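Alpha-L-rhamnosidase (Klebsiella oxytoca, PDB 4XHC) hydrolyses terminal alpha-L-rhamnose residues from rhamnosides, as a two-domain glycoside hydrolase of family GH78. Local coordinates at residues A[119-132]-A[171-184]. Residues are numbered along the deposited sequence; the frame is centred on the assembly and turned at random.
Sequences DAPAHLQLTFGETL and YCFRYLKVEVKAVS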
ATOM      1  N   ASP A 119     -19.233  -6.450  -3.829  1.00 60.12           N
ATOM      2  CA  ASP A 119     -18.805  -7.838  -4.048  1.00 58.94           C
ATOM      3  C   ASP A 119     -17.321  -7.996  -4.382  1.00 54.49           C
ATOM      4  O   ASP A 119     -16.913  -9.027  -4.903  1.00 54.70           O
ATOM      5  CB  ASP A 119     -19.665  -8.501  -5.147  1.00 60.89           C
ATOM      6  CG  ASP A 119     -19.484  -7.853  -6.513  1.00 60.98           C
ATOM      7  OD1 ASP A 119     -18.851  -6.779  -6.575  1.00 61.07           O
ATOM      8  OD2 ASP A 119     -19.986  -8.409  -7.515  1.00 62.13           O
ATOM      9  N   ALA A 120     -16.516  -6.988  -4.073  1.00 51.64           N
ATOM     10  CA  ALA A 120     -15.066  -7.095  -4.236  1.00 50.31           C
ATOM     11  C   ALA A 120     -14.354  -5.991  -3.460  1.00 47.82           C
ATOM     12  O   ALA A 120     -14.952  -4.983  -3.150  1.00 48.39           O
ATOM     13  CB  ALA A 120     -14.697  -7.029  -5.710  1.00 50.23           C
ATOM     14  N   PRO A 121     -13.065  -6.169  -3.159  1.00 46.84           N
ATOM     15  CA  PRO A 121     -12.334  -5.068  -2.541  1.00 46.56           C
ATOM     16  C   PRO A 121     -12.334  -3.810  -3.403  1.00 46.91           C
ATOM     17  O   PRO A 121     -12.444  -3.898  -4.626  1.00 48.96           O
ATOM     18  CB  PRO A 121     -10.898  -5.609  -2.427  1.00 46.48           C
ATOM     19  CG  PRO A 121     -11.034  -7.085  -2.491  1.00 47.24           C
ATOM     20  CD  PRO A 121     -12.216  -7.350  -3.373  1.00 47.51           C
ATOM     21  N   ALA A 122     -12.222  -2.652  -2.771  1.00 45.91           N
ATOM     22  CA  ALA A 122     -12.066  -1.406  -3.503  1.00 45.91           C
ATOM     23  C   ALA A 122     -10.584  -1.017  -3.516  1.00 45.73           C
ATOM     24  O   ALA A 122      -9.979  -0.836  -2.456  1.00 47.01           O
ATOM     25  CB  ALA A 122     -12.901  -0.315  -2.860  1.00 46.36           C
ATOM     26  N   HIS A 123     -10.007  -0.897  -4.708  1.00 43.44           N
ATOM     27  CA  HIS A 123      -8.590  -0.600  -4.848  1.00 42.95           C
ATOM     28  C   HIS A 123      -8.406   0.870  -5.215  1.00 43.22           C
ATOM     29  O   HIS A 123      -8.826   1.308  -6.275  1.00 43.55           O
ATOM     30  CB  HIS A 123      -7.976  -1.534  -5.899  1.00 43.53           C
ATOM     31  CG  HIS A 123      -6.551  -1.232  -6.246  1.00 43.29           C
ATOM     32  ND1 HIS A 123      -5.963  -1.684  -7.408  1.00 44.88           N
ATOM     33  CD2 HIS A 123      -5.600  -0.526  -5.593  1.00 43.32           C
ATOM     34  CE1 HIS A 123      -4.711  -1.269  -7.458  1.00 44.37           C
ATOM     35  NE2 HIS A 123      -4.463  -0.566  -6.367  1.00 44.29           N
ATOM     36  N   LEU A 124      -7.779   1.626  -4.319  1.00 44.21           N
ATOM     37  CA  LEU A 124      -7.536   3.043  -4.529  1.00 45.26           C
ATOM     38  C   LEU A 124      -6.058   3.309  -4.636  1.00 45.15           C
ATOM     39  O   LEU A 124      -5.250   2.530  -4.157  1.00 43.53           O
ATOM     40  CB  LEU A 124      -8.042   3.862  -3.345  1.00 45.73           C
ATOM     41  CG  LEU A 124      -9.507   3.754  -2.971  1.00 47.45           C
ATOM     42  CD1 LEU A 124      -9.732   4.466  -1.650  1.00 47.57           C
ATOM     43  CD2 LEU A 124     -10.385   4.342  -4.061  1.00 48.89           C
ATOM     44  N   GLN A 125      -5.729   4.446  -5.235  1.00 46.70           N
ATOM     45  CA  GLN A 125      -4.371   4.957  -5.274  1.00 48.60           C
ATOM     46  C   GLN A 125      -4.387   6.428  -4.906  1.00 47.70           C
ATOM     47  O   GLN A 125      -5.120   7.208  -5.519  1.00 47.14           O
ATOM     48  CB  GLN A 125      -3.801   4.800  -6.678  1.00 53.18           C
ATOM     49  CG  GLN A 125      -2.585   5.666  -6.982  1.00 55.26           C
ATOM     50  CD  GLN A 125      -1.555   4.926  -7.765  1.00 58.32           C
ATOM     51  OE1 GLN A 125      -1.320   5.202  -8.948  1.00 59.88           O
ATOM     52  NE2 GLN A 125      -0.941   3.954  -7.116  1.00 60.13           N
ATOM     53  N   LEU A 126      -3.562   6.797  -3.924  1.00 46.33           N
ATOM     54  CA  LEU A 126      -3.446   8.177  -3.469  1.00 46.36           C
ATOM     55  C   LEU A 126      -2.084   8.745  -3.818  1.00 45.47           C
ATOM     56  O   LEU A 126      -1.077   8.052  -3.722  1.00 47.34           O
ATOM     57  CB  LEU A 126      -3.641   8.252  -1.960  1.00 48.36           C
ATOM     58  CG  LEU A 126      -4.880   7.573  -1.379  1.00 49.14           C
ATOM     59  CD1 LEU A 126      -4.973   7.894   0.095  1.00 49.96           C
ATOM     60  CD2 LEU A 126      -6.149   8.019  -2.083  1.00 50.95           C
ATOM     61  N   THR A 127      -2.056  10.007  -4.233  1.00 46.13           N
ATOM     62  CA  THR A 127      -0.805  10.700  -4.561  1.00 44.39           C
ATOM     63  C   THR A 127      -0.825  12.086  -3.933  1.00 43.98           C
ATOM     64  O   THR A 127      -1.825  12.798  -4.023  1.00 44.86           O
ATOM     65  CB  THR A 127      -0.618  10.805  -6.077  1.00 44.25           C
ATOM     66  OG1 THR A 127      -0.879   9.537  -6.664  1.00 44.91           O
ATOM     67  CG2 THR A 127       0.785  11.202  -6.429  1.00 45.03           C
ATOM     68  N   PHE A 128       0.273  12.451  -3.283  1.00 43.02           N
ATOM     69  CA  PHE A 128       0.353  13.683  -2.515  1.00 43.54           C
ATOM     70  C   PHE A 128       1.399  14.613  -3.101  1.00 44.51           C
ATOM     71  O   PHE A 128       2.509  14.177  -3.420  1.00 46.85           O
ATOM     72  CB  PHE A 128       0.783  13.368  -1.095  1.00 43.76           C
ATOM     73  CG  PHE A 128      -0.138  12.445  -0.358  1.00 44.25           C
ATOM     74  CD1 PHE A 128      -0.022  11.068  -0.505  1.00 44.24           C
ATOM     75  CD2 PHE A 128      -1.086  12.949   0.523  1.00 43.73           C
ATOM     76  CE1 PHE A 128      -0.852  10.210   0.203  1.00 44.05           C
ATOM     77  CE2 PHE A 128      -1.925  12.097   1.219  1.00 44.45           C
ATOM     78  CZ  PHE A 128      -1.805  10.725   1.065  1.00 44.02           C
ATOM     79  N   GLY A 129       1.082  15.899  -3.194  1.00 45.24           N
ATOM     80  CA  GLY A 129       2.034  16.869  -3.727  1.00 45.77           C
ATOM     81  C   GLY A 129       2.055  18.201  -3.008  1.00 46.59           C
ATOM     82  O   GLY A 129       1.015  18.707  -2.604  1.00 47.89           O
ATOM     83  N   GLU A 130       3.246  18.768  -2.853  1.00 47.27           N
ATOM     84  CA  GLU A 130       3.372  20.124  -2.351  1.00 49.15           C
ATOM     85  C   GLU A 130       3.003  21.128  -3.445  1.00 49.57           C
ATOM     86  O   GLU A 130       2.460  22.195  -3.154  1.00 49.76           O
ATOM     87  CB  GLU A 130       4.798  20.395  -1.861  1.00 51.75           C
ATOM     88  CG  GLU A 130       5.286  19.517  -0.715  1.00 51.37           C
ATOM     89  CD  GLU A 130       6.724  19.840  -0.329  1.00 52.11           C
ATOM     90  OE1 GLU A 130       7.628  19.593  -1.158  1.00 53.85           O
ATOM     91  OE2 GLU A 130       6.973  20.340   0.787  1.00 50.34           O
ATOM     92  N   THR A 131       3.326  20.798  -4.697  1.00 49.33           N
ATOM     93  CA  THR A 131       2.873  21.578  -5.857  1.00 51.34           C
ATOM     94  C   THR A 131       1.876  20.779  -6.687  1.00 51.52           C
ATOM     95  O   THR A 131       1.785  19.561  -6.561  1.00 50.52           O
ATOM     96  CB  THR A 131       4.035  21.974  -6.783  1.00 52.34           C
ATOM     97  OG1 THR A 131       4.683  20.797  -7.308  1.00 53.93           O
ATOM     98  CG2 THR A 131       5.033  22.803  -6.029  1.00 53.09           C
ATOM     99  N   LEU A 132       1.138  21.463  -7.552  1.00 53.33           N
ATOM    100  CA  LEU A 132       0.209  20.779  -8.432  1.00 53.95           C
ATOM    101  C   LEU A 132       0.950  19.814  -9.352  1.00 54.20           C
ATOM    102  O   LEU A 132       0.466  18.718  -9.619  1.00 54.96           O
ATOM    103  CB  LEU A 132      -0.592  21.780  -9.256  1.00 55.71           C
ATOM    104  CG  LEU A 132      -1.698  21.200 -10.148  1.00 56.48           C
ATOM    105  CD1 LEU A 132      -2.696  20.389  -9.335  1.00 55.72           C
ATOM    106  CD2 LEU A 132      -2.394  22.317 -10.916  1.00 58.85           C
ATOM    107  N   TYR A 171       2.427  12.762   5.848  1.00 44.20           N
ATOM    108  CA  TYR A 171       2.609  13.313   4.514  1.00 44.15           C
ATOM    109  C   TYR A 171       2.722  14.832   4.592  1.00 45.05           C
ATOM    110  O   TYR A 171       2.247  15.447   5.544  1.00 46.15           O
ATOM    111  CB  TYR A 171       1.443  12.903   3.598  1.00 43.70           C
ATOM    112  CG  TYR A 171       1.304  11.403   3.417  1.00 43.04           C
ATOM    113  CD1 TYR A 171       2.180  10.696   2.603  1.00 42.01           C
ATOM    114  CD2 TYR A 171       0.297  10.690   4.071  1.00 43.46           C
ATOM    115  CE1 TYR A 171       2.063   9.321   2.449  1.00 42.24           C
ATOM    116  CE2 TYR A 171       0.166   9.315   3.918  1.00 42.44           C
ATOM    117  CZ  TYR A 171       1.050   8.633   3.107  1.00 42.27           C
ATOM    118  OH  TYR A 171       0.934   7.269   2.955  1.00 41.96           O
ATOM    119  N   CYS A 172       3.367  15.421   3.591  1.00 45.84           N
ATOM    120  CA  CYS A 172       3.529  16.861   3.494  1.00 46.67           C
ATOM    121  C   CYS A 172       2.991  17.269   2.153  1.00 45.83           C
ATOM    122  O   CYS A 172       3.534  16.879   1.133  1.00 45.74           O
ATOM    123  CB  CYS A 172       5.004  17.225   3.585  1.00 49.09           C
ATOM    124  SG  CYS A 172       5.350  18.978   3.326  1.00 53.19           S
ATOM    125  N   PHE A 173       1.912  18.033   2.132  1.00 46.85           N
ATOM    126  CA  PHE A 173       1.229  18.275   0.870  1.00 47.43           C
ATOM    127  C   PHE A 173       0.270  19.450   0.887  1.00 46.94           C
ATOM    128  O   PHE A 173      -0.160  19.913   1.935  1.00 47.41           O
ATOM    129  CB  PHE A 173       0.445  17.019   0.460  1.00 48.11           C
ATOM    130  CG  PHE A 173      -0.658  16.652   1.417  1.00 49.20           C
ATOM    131  CD1 PHE A 173      -0.376  15.966   2.590  1.00 50.18           C
ATOM    132  CD2 PHE A 173      -1.972  16.996   1.150  1.00 50.16           C
ATOM    133  CE1 PHE A 173      -1.383  15.630   3.482  1.00 49.90           C
ATOM    134  CE2 PHE A 173      -2.981  16.660   2.035  1.00 51.03           C
ATOM    135  CZ  PHE A 173      -2.686  15.975   3.201  1.00 50.49           C
ATOM    136  N   ARG A 174      -0.055  19.915  -0.312  1.00 46.88           N
ATOM    137  CA  ARG A 174      -1.224  20.744  -0.530  1.00 47.43           C
ATOM    138  C   ARG A 174      -2.305  20.029  -1.373  1.00 47.54           C
ATOM    139  O   ARG A 174      -3.500  20.162  -1.090  1.00 46.36           O
ATOM    140  CB  ARG A 174      -0.830  22.048  -1.200  1.00 48.54           C
ATOM    141  CG  ARG A 174      -2.057  22.846  -1.574  1.00 49.89           C
ATOM    142  CD  ARG A 174      -1.778  24.291  -1.887  1.00 50.47           C
ATOM    143  NE  ARG A 174      -2.973  24.870  -2.483  1.00 50.85           N
ATOM    144  CZ  ARG A 174      -3.106  26.145  -2.809  1.00 51.29           C
ATOM    145  NH1 ARG A 174      -2.126  27.007  -2.580  1.00 51.16           N
ATOM    146  NH2 ARG A 174      -4.235  26.553  -3.353  1.00 51.99           N
ATOM    147  N   TYR A 175      -1.889  19.304  -2.415  1.00 47.31           N
ATOM    148  CA  TYR A 175      -2.828  18.606  -3.296  1.00 48.08           C
ATOM    149  C   TYR A 175      -2.807  17.112  -3.028  1.00 48.25           C
ATOM    150  O   TYR A 175      -1.763  16.547  -2.674  1.00 48.84           O
ATOM    151  CB  TYR A 175      -2.522  18.884  -4.772  1.00 47.06           C
ATOM    152  CG  TYR A 175      -2.555  20.349  -5.098  1.00 48.00           C
ATOM    153  CD1 TYR A 175      -3.746  20.995  -5.416  1.00 48.22           C
ATOM    154  CD2 TYR A 175      -1.389  21.105  -5.055  1.00 49.21           C
ATOM    155  CE1 TYR A 175      -3.771  22.353  -5.698  1.00 49.06           C
ATOM    156  CE2 TYR A 175      -1.402  22.463  -5.328  1.00 49.21           C
ATOM    157  CZ  TYR A 175      -2.589  23.077  -5.652  1.00 49.60           C
ATOM    158  OH  TYR A 175      -2.566  24.418  -5.915  1.00 50.59           O
ATOM    159  N   LEU A 176      -3.975  16.494  -3.199  1.00 48.21           N
ATOM    160  CA  LEU A 176      -4.153  15.061  -3.041  1.00 48.07           C
ATOM    161  C   LEU A 176      -4.942  14.515  -4.230  1.00 49.30           C
ATOM    162  O   LEU A 176      -6.078  14.900  -4.452  1.00 49.05           O
ATOM    163  CB  LEU A 176      -4.911  14.765  -1.746  1.00 47.83           C
ATOM    164  CG  LEU A 176      -5.479  13.347  -1.616  1.00 47.85           C
ATOM    165  CD1 LEU A 176      -4.357  12.319  -1.655  1.00 48.12           C
ATOM    166  CD2 LEU A 176      -6.290  13.197  -0.344  1.00 48.85           C
ATOM    167  N   LYS A 177      -4.337  13.603  -4.979  1.00 50.23           N
ATOM    168  CA  LYS A 177      -5.037  12.926  -6.055  1.00 51.34           C
ATOM    169  C   LYS A 177      -5.579  11.621  -5.533  1.00 49.84           C
ATOM    170  O   LYS A 177      -4.861  10.878  -4.878  1.00 48.87           O
ATOM    171  CB  LYS A 177      -4.095  12.638  -7.210  1.00 54.14           C
ATOM    172  CG  LYS A 177      -4.749  11.934  -8.388  1.00 55.53           C
ATOM    173  CD  LYS A 177      -3.851  12.001  -9.612  1.00 57.65           C
ATOM    174  CE  LYS A 177      -4.368  11.099 -10.709  1.00 60.24           C
ATOM    175  NZ  LYS A 177      -3.419  11.090 -11.847  1.00 63.11           N
ATOM    176  N   VAL A 178      -6.842  11.351  -5.837  1.00 50.67           N
ATOM    177  CA  VAL A 178      -7.517  10.127  -5.422  1.00 49.57           C
ATOM    178  C   VAL A 178      -8.067   9.429  -6.660  1.00 49.52           C
ATOM    179  O   VAL A 178      -8.898   9.981  -7.377  1.00 47.09           O
ATOM    180  CB  VAL A 178      -8.686  10.429  -4.470  1.00 50.99           C
ATOM    181  CG1 VAL A 178      -9.362   9.141  -4.022  1.00 51.51           C
ATOM    182  CG2 VAL A 178      -8.194  11.219  -3.275  1.00 51.16           C
ATOM    183  N   GLU A 179      -7.605   8.206  -6.877  1.00 50.12           N
ATOM    184  CA  GLU A 179      -7.942   7.434  -8.052  1.00 52.13           C
ATOM    185  C   GLU A 179      -8.600   6.119  -7.636  1.00 51.29           C
ATOM    186  O   GLU A 179      -8.083   5.396  -6.796  1.00 50.59           O
ATOM    187  CB  GLU A 179      -6.661   7.164  -8.820  1.00 55.68           C
ATOM    188  CG  GLU A 179      -6.828   6.614 -10.227  1.00 61.54           C
ATOM    189  CD  GLU A 179      -5.550   6.725 -11.054  1.00 67.84           C
ATOM    190  OE1 GLU A 179      -4.481   7.171 -10.515  1.00 69.68           O
ATOM    191  OE2 GLU A 179      -5.617   6.352 -12.249  1.00 72.02           O
ATOM    192  N   VAL A 180      -9.755   5.818  -8.205  1.00 52.17           N
ATOM    193  CA  VAL A 180     -10.359   4.507  -8.015  1.00 51.95           C
ATOM    194  C   VAL A 180      -9.810   3.595  -9.111  1.00 52.69           C
ATOM    195  O   VAL A 180     -10.235   3.675 -10.263  1.00 52.30           O
ATOM    196  CB  VAL A 180     -11.901   4.569  -8.046  1.00 52.77           C
ATOM    197  CG1 VAL A 180     -12.488   3.200  -7.746  1.00 53.51           C
ATOM    198  CG2 VAL A 180     -12.422   5.583  -7.032  1.00 52.52           C
ATOM    199  N   LYS A 181      -8.831   2.766  -8.749  1.00 53.10           N
ATOM    200  CA  LYS A 181      -8.186   1.854  -9.698  1.00 54.76           C
ATOM    201  C   LYS A 181      -9.101   0.727 -10.122  1.00 53.64           C
ATOM    202  O   LYS A 181      -9.125   0.349 -11.293  1.00 52.90           O
ATOM    203  CB  LYS A 181      -6.924   1.236  -9.094  1.00 57.24           C
ATOM    204  CG  LYS A 181      -5.735   2.171  -9.038  1.00 60.47           C
ATOM    205  CD  LYS A 181      -5.171   2.407 -10.419  1.00 64.90           C
ATOM    206  CE  LYS A 181      -3.800   3.040 -10.339  1.00 69.46           C
ATOM    207  NZ  LYS A 181      -3.374   3.479 -11.699  1.00 73.77           N
ATOM    208  N   ALA A 182      -9.833   0.173  -9.159  1.00 51.83           N
ATOM    209  CA  ALA A 182     -10.714  -0.944  -9.435  1.00 50.95           C
ATOM    210  C   ALA A 182     -11.774  -1.145  -8.374  1.00 49.51           C
ATOM    211  O   ALA A 182     -11.487  -1.174  -7.183  1.00 48.76           O
ATOM    212  CB  ALA A 182      -9.912  -2.225  -9.590  1.00 50.44           C
ATOM    213  N   VAL A 183     -13.004  -1.257  -8.850  1.00 49.99           N
ATOM    214  CA  VAL A 183     -14.108  -1.855  -8.125  1.00 51.08           C
ATOM    215  C   VAL A 183     -14.785  -2.716  -9.189  1.00 53.57           C
ATOM    216  O   VAL A 183     -14.328  -2.732 -10.330  1.00 56.00           O
ATOM    217  CB  VAL A 183     -15.075  -0.787  -7.553  1.00 50.94           C
ATOM    218  CG1 VAL A 183     -14.411  -0.026  -6.420  1.00 49.12           C
ATOM    219  CG2 VAL A 183     -15.535   0.193  -8.625  1.00 51.57           C
ATOM    220  N   SER A 184     -15.857  -3.424  -8.859  1.00 54.96           N
ATOM    221  CA  SER A 184     -16.575  -4.167  -9.895  1.00 56.85           C
ATOM    222  C   SER A 184     -17.645  -3.280 -10.518  1.00 57.87           C
ATOM    223  O   SER A 184     -17.898  -2.180 -10.035  1.00 58.27           O
ATOM    224  CB  SER A 184     -17.190  -5.440  -9.325  1.00 57.25           C
ATOM    225  OG  SER A 184     -18.141  -5.115  -8.338  1.00 58.75           O
TER
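With chi1 near -60° in both Phe128 and Tyr171, CG of each stands anti to its own carbonyl carbon, and the two rings meet in a face-to-face stack, centroids 3.9 Å apart and planes 8° from parallel. On the opposite face of the Phe128 ring sits CD1 of Leu176, 4.0 Å from the ring centroid in a CH-pi contact, while the Phe128 edge turns to the face of Phe173 in an edge-to-face pair with planes at 65°. A flat, apolar phenylalanine suits this place because it offers two faces and an edge to three different neighbours. The chain turns a corner at Arg174, so that Tyr171 and Phe173 lie over the antiparallel sheet in which strands 122-129 and 175-182 are neighbours. Leu124, Leu126, Val178 and Val180 continue the apolar face, where Leu124 and Val178 meet Leu189 and Phe191 of strand 187-200.

A classic beta bulge lies near each end of the ladder. Arg174 N and Tyr175 N both donate to Gly129 O, at 2.8 and 3.0 Å; Lys181 and Ala182 both face His123, whose O takes a straighter bond from Ala182 N and a weak one from Lys181 N. The face bearing His123, Gln125, Thr127, Lys177 and Glu179 is more polar. CB of Lys181 reaches over the His123 ring, 3.7 Å from its centroid, while His123 NE2 and Gln125 NE2 both bond to Asp155. Leu132 CD1, 4.2 Å from the Tyr175 ring centroid, makes an apolar exception here.

Charged residues suit the Gly129 end: extended Arg174 bridges Asp98 and Asp502, and Glu130 OE1 meets Lys240 and Tyr526 N. The backbone ladder thus holds the strands together while one face packs into the N-terminal domain and the charged end reaches the glycosidase domain.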